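Local coordinates for protein precorrin-6Y C5,15-methyltransferase (Decarboxylating) (PDB 3E05) that probably transfers methyl groups from S-adenosylmethionine to precorrin-6Y in adenosylcobalamin biosynthesis, this chain being the C-terminal domain of the whole enzyme, at residues M44-A49 and R111-G116; F98-L103 and G118-E123. All blocks are in the same frame, centred on the assembly; numbering follows the deposited sequence.

Interaction 1 of 2, residues M44-A49 and R111-G116; sequences MWDIGA and RVFIGG
The ring of Phe113 has the carboxylate of Asp46 at its edge, with OD1 near the ring plane and 3.5 Å from CD2, while one face carries the backbone N of Gly115, offset toward the rim. Carboxylate and ring planes stand 59° apart. As bridge partners the two residues leave the same face of the sheet, and a shared first torsion (CG anti to the backbone N, chi1 176° in both) lays them side by side. The other carboxylate oxygen, OD2, is hydrogen-bonded to Ser55 in helix 53-61. On the opposite face of the sheet the Trp45 indole meets Val112 obliquely, CG2 lying 3.8 Å from CE3, and NE1 bonds to the Pro107 carbonyl. The second Val112 methyl, CG1, comes within 3.8 Å of Ile47 CD1. Shortening Val112 to an alanine would probably open a gap between Trp45 and Ile47, where CG2 and CG1 now touch them. These strands are central neighbours in the sheet of a Rossmann-like methyltransferase domain, and the bridges Met44-Arg111 to Ile47-Ile114 show them parallel, their axes nearly aligned. Trp45 N bonds to Arg111 O, Phe113 N to Trp45 O at 2.9 Å, and Ile47 N to Phe113 O at 2.8 Å. At the end of its strand Ile47 O accepts two N-H groups from just beyond strand 111-114, nearly head-on from Gly115 N at 2.8 Å and from Gly116 N at 3.2 Å, the latter tilted 18° from the carbonyl plane. Water 1 donates to Gly48 O at 2.7 Å and weakly to Gly115 O.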
# COMPACT_ATOMS: atom_id res chain seq x y z
N MET D 44 -7.27 21.26 22.63
CA MET D 44 -7.36 19.93 22.04
C MET D 44 -7.62 18.87 23.11
O MET D 44 -6.99 18.87 24.16
CB MET D 44 -6.06 19.63 21.28
CG MET D 44 -5.97 18.22 20.64
SD MET D 44 -4.45 18.08 19.66
CE MET D 44 -4.05 16.39 20.03
N TRP D 45 -8.56 17.96 22.85
CA TRP D 45 -8.65 16.72 23.63
C TRP D 45 -7.98 15.55 22.90
O TRP D 45 -8.22 15.36 21.70
CB TRP D 45 -10.12 16.34 23.87
CG TRP D 45 -10.98 17.33 24.63
CD1 TRP D 45 -10.58 18.45 25.32
CD2 TRP D 45 -12.40 17.24 24.81
NE1 TRP D 45 -11.68 19.07 25.89
CE2 TRP D 45 -12.80 18.34 25.61
CE3 TRP D 45 -13.37 16.34 24.37
CZ2 TRP D 45 -14.13 18.57 25.97
CZ3 TRP D 45 -14.71 16.57 24.72
CH2 TRP D 45 -15.07 17.67 25.51
N ASP D 46 -7.16 14.77 23.61
CA ASP D 46 -6.58 13.54 23.08
C ASP D 46 -7.18 12.39 23.91
O ASP D 46 -6.71 12.09 25.02
CB ASP D 46 -5.05 13.60 23.14
CG ASP D 46 -4.35 12.31 22.69
OD1 ASP D 46 -4.98 11.30 22.30
OD2 ASP D 46 -3.10 12.33 22.73
N ILE D 47 -8.24 11.79 23.37
CA ILE D 47 -8.95 10.70 24.05
C ILE D 47 -8.34 9.32 23.77
O ILE D 47 -8.27 8.88 22.62
CB ILE D 47 -10.44 10.71 23.68
CG1 ILE D 47 -11.06 12.05 24.09
CG2 ILE D 47 -11.18 9.53 24.35
CD1 ILE D 47 -12.41 12.32 23.49
N GLY D 48 -7.90 8.66 24.85
CA GLY D 48 -7.19 7.39 24.75
C GLY D 48 -5.76 7.68 24.32
O GLY D 48 -5.31 7.18 23.28
N ALA D 49 -5.05 8.46 25.12
CA ALA D 49 -3.76 9.03 24.72
C ALA D 49 -2.63 8.02 24.50
O ALA D 49 -1.73 8.27 23.69
CB ALA D 49 -3.33 10.13 25.68
N ARG D 111 -10.41 20.91 18.87
CA ARG D 111 -9.79 19.78 18.16
C ARG D 111 -9.89 18.56 19.06
O ARG D 111 -9.59 18.63 20.25
CB ARG D 111 -8.31 20.10 17.85
CG ARG D 111 -8.06 21.28 16.93
CD ARG D 111 -8.73 21.09 15.58
NE ARG D 111 -8.39 22.14 14.63
CZ ARG D 111 -9.11 23.24 14.42
NH1 ARG D 111 -10.23 23.47 15.11
NH2 ARG D 111 -8.71 24.13 13.53
N VAL D 112 -10.39 17.44 18.52
CA VAL D 112 -10.40 16.22 19.30
C VAL D 112 -9.79 15.11 18.47
O VAL D 112 -10.20 14.90 17.32
CB VAL D 112 -11.81 15.81 19.76
CG1 VAL D 112 -11.76 14.47 20.46
CG2 VAL D 112 -12.40 16.85 20.71
N PHE D 113 -8.78 14.46 19.04
CA PHE D 113 -8.23 13.23 18.49
C PHE D 113 -8.71 12.08 19.35
O PHE D 113 -8.61 12.13 20.58
CB PHE D 113 -6.70 13.25 18.41
CG PHE D 113 -6.11 11.94 17.93
CD1 PHE D 113 -6.41 11.46 16.64
CD2 PHE D 113 -5.32 11.15 18.78
CE1 PHE D 113 -5.88 10.22 16.19
CE2 PHE D 113 -4.79 9.93 18.33
CZ PHE D 113 -5.07 9.47 17.02
N ILE D 114 -9.29 11.07 18.72
CA ILE D 114 -9.69 9.87 19.41
C ILE D 114 -8.76 8.72 19.02
O ILE D 114 -8.86 8.16 17.91
CB ILE D 114 -11.18 9.53 19.11
CG1 ILE D 114 -12.08 10.71 19.49
CG2 ILE D 114 -11.59 8.25 19.82
CD1 ILE D 114 -13.45 10.69 18.84
N GLY D 115 -7.82 8.40 19.91
CA GLY D 115 -6.83 7.33 19.70
C GLY D 115 -7.25 5.99 20.30
O GLY D 115 -6.69 4.94 19.96
N GLY D 116 -8.21 6.02 21.22
CA GLY D 116 -8.71 4.81 21.88
C GLY D 116 -10.04 5.09 22.54
O GLY D 116 -10.21 6.11 23.21
O HOH W 1 -4.99 4.62 22.63

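Interaction 2 of 2, residues F98-L103 and G118-E123; sequences FAPEGL and GGMLEE
Across from the turn that starts helix 121-131, where Met120 occupies the N-cap position, the 98-103 loop comes no closer in CA atoms than 6.4 Å (Pro100 to Glu123); a cis peptide precedes Pro100, and a type II turn runs from there to Leu103. The contact is made by side chains meeting one another and the carbonyl oxygens of Gly118 and Ala99. Phe98 extends with CG anti to the backbone N (chi1 -176°), which carries its ring to the Gly118-Gly119 loop: Gly118 O lies in the ring plane at the edge, 3.3 Å from CZ. Gly118 itself has positive phi, and a CB on it would run into Phe98 CE1. The Met120 side chain crosses that of Phe98 at about a right angle, its CG oblique to the ring and 3.7 Å from CZ. The bend at chi2 brings SD to 5.4 Å from the ring centroid, 41° off the normal, an oblique Met-aromatic contact. The root of the same side chain serves the rest of the loop, with CB 3.6 Å from Ala99 O and 4.2 Å from Pro100 CD. One helical turn on, Pro100 CG rests 3.9 Å from Glu123 CB, whereas the Glu123 carboxylate is directed elsewhere. Behind, Pro100 also packs on Ile124 and Ala127 of the helix. With 224 Å² buried and no hydrogen bond between the two segments, their contact probably rests on dispersion, with perhaps a weak electrostatic pull between the ring edge and Gly118 O.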
# COMPACT_ATOMS: atom_id res chain seq x y z
N PHE D 98 -12.02 7.46 32.02
CA PHE D 98 -12.56 6.50 31.06
C PHE D 98 -13.66 7.25 30.30
O PHE D 98 -14.83 7.17 30.66
CB PHE D 98 -13.11 5.27 31.81
CG PHE D 98 -13.64 4.15 30.93
CD1 PHE D 98 -13.32 4.07 29.57
CD2 PHE D 98 -14.44 3.15 31.48
CE1 PHE D 98 -13.81 3.02 28.78
CE2 PHE D 98 -14.93 2.10 30.71
CZ PHE D 98 -14.61 2.04 29.36
N ALA D 99 -13.25 7.98 29.25
CA ALA D 99 -14.16 8.83 28.46
C ALA D 99 -15.39 8.06 27.96
O ALA D 99 -15.26 6.89 27.58
CB ALA D 99 -13.41 9.45 27.29
N PRO D 100 -16.58 8.71 27.93
CA PRO D 100 -16.95 10.13 28.10
C PRO D 100 -16.91 10.73 29.52
O PRO D 100 -17.13 11.94 29.67
CB PRO D 100 -18.37 10.20 27.53
CG PRO D 100 -18.93 8.84 27.76
CD PRO D 100 -17.77 7.88 27.66
N GLU D 101 -16.64 9.91 30.54
CA GLU D 101 -16.40 10.41 31.90
C GLU D 101 -15.12 11.25 31.91
O GLU D 101 -14.15 10.92 31.22
CB GLU D 101 -16.25 9.27 32.91
CG GLU D 101 -17.49 8.41 33.12
CD GLU D 101 -17.30 7.39 34.23
OE1 GLU D 101 -18.23 7.25 35.06
OE2 GLU D 101 -16.23 6.73 34.29
N GLY D 102 -15.13 12.34 32.67
CA GLY D 102 -13.98 13.21 32.76
C GLY D 102 -13.87 14.28 31.69
O GLY D 102 -12.93 15.06 31.68
N LEU D 103 -14.83 14.31 30.77
CA LEU D 103 -14.86 15.37 29.75
C LEU D 103 -15.50 16.64 30.28
O LEU D 103 -15.26 17.72 29.76
CB LEU D 103 -15.60 14.91 28.48
CG LEU D 103 -15.08 13.71 27.68
CD1 LEU D 103 -16.00 13.46 26.50
CD2 LEU D 103 -13.65 13.91 27.20
N GLY D 118 -12.04 2.40 24.20
CA GLY D 118 -12.36 1.43 25.26
C GLY D 118 -13.79 0.89 25.27
O GLY D 118 -14.40 0.75 26.33
N GLY D 119 -14.32 0.62 24.08
CA GLY D 119 -15.69 0.13 23.93
C GLY D 119 -16.76 1.21 24.02
O GLY D 119 -17.95 0.90 24.01
N MET D 120 -16.34 2.47 24.10
CA MET D 120 -17.27 3.59 24.31
C MET D 120 -17.33 4.58 23.14
O MET D 120 -17.52 5.77 23.35
CB MET D 120 -16.94 4.34 25.61
CG MET D 120 -17.01 3.50 26.90
SD MET D 120 -18.60 2.70 27.16
CE MET D 120 -19.61 4.09 27.61
N LEU D 121 -17.20 4.07 21.91
CA LEU D 121 -17.09 4.94 20.72
C LEU D 121 -18.30 5.86 20.47
O LEU D 121 -18.12 7.06 20.30
CB LEU D 121 -16.75 4.13 19.45
CG LEU D 121 -16.58 4.94 18.16
CD1 LEU D 121 -15.44 5.94 18.28
CD2 LEU D 121 -16.42 4.05 16.91
N GLU D 122 -19.50 5.29 20.46
CA GLU D 122 -20.72 6.06 20.20
C GLU D 122 -20.92 7.13 21.26
O GLU D 122 -21.26 8.29 20.96
CB GLU D 122 -21.94 5.15 20.14
CG GLU D 122 -23.09 5.75 19.34
CD GLU D 122 -24.36 4.93 19.40
OE1 GLU D 122 -24.31 3.71 19.69
OE2 GLU D 122 -25.43 5.52 19.14
N GLU D 123 -20.69 6.74 22.51
CA GLU D 123 -20.86 7.62 23.65
C GLU D 123 -19.83 8.74 23.63
O GLU D 123 -20.15 9.88 23.99
CB GLU D 123 -20.80 6.82 24.95
CG GLU D 123 -21.95 5.81 25.10
CD GLU D 123 -21.64 4.41 24.57
OE1 GLU D 123 -20.63 4.20 23.86
OE2 GLU D 123 -22.44 3.49 24.87

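How the interactions relate
From the N terminus, after helix 26-35, the first strand, 43-47, supplies segment 44-49, which waits 62 residues for its partner. The chain passes through helix 53-61, strand 66-71, helix 74-86 and strand 92-96 before the 98-103 loop, then returns to the sheet centre at 111-116, closing interaction 1. Only afterwards does 118-123 close interaction 2, a shorter loop, so the two contacts cross. The first joins two central strands; the second fastens the loop after strand 92-96 to the start of helix 121-131, which follows strand 111-114. Their centres are 11 Å apart, and they meet directly: Ile47 CG2 packs 3.7 Å from Ala99 CB, and Trp45 CE3 3.7 Å from Leu103 CD2.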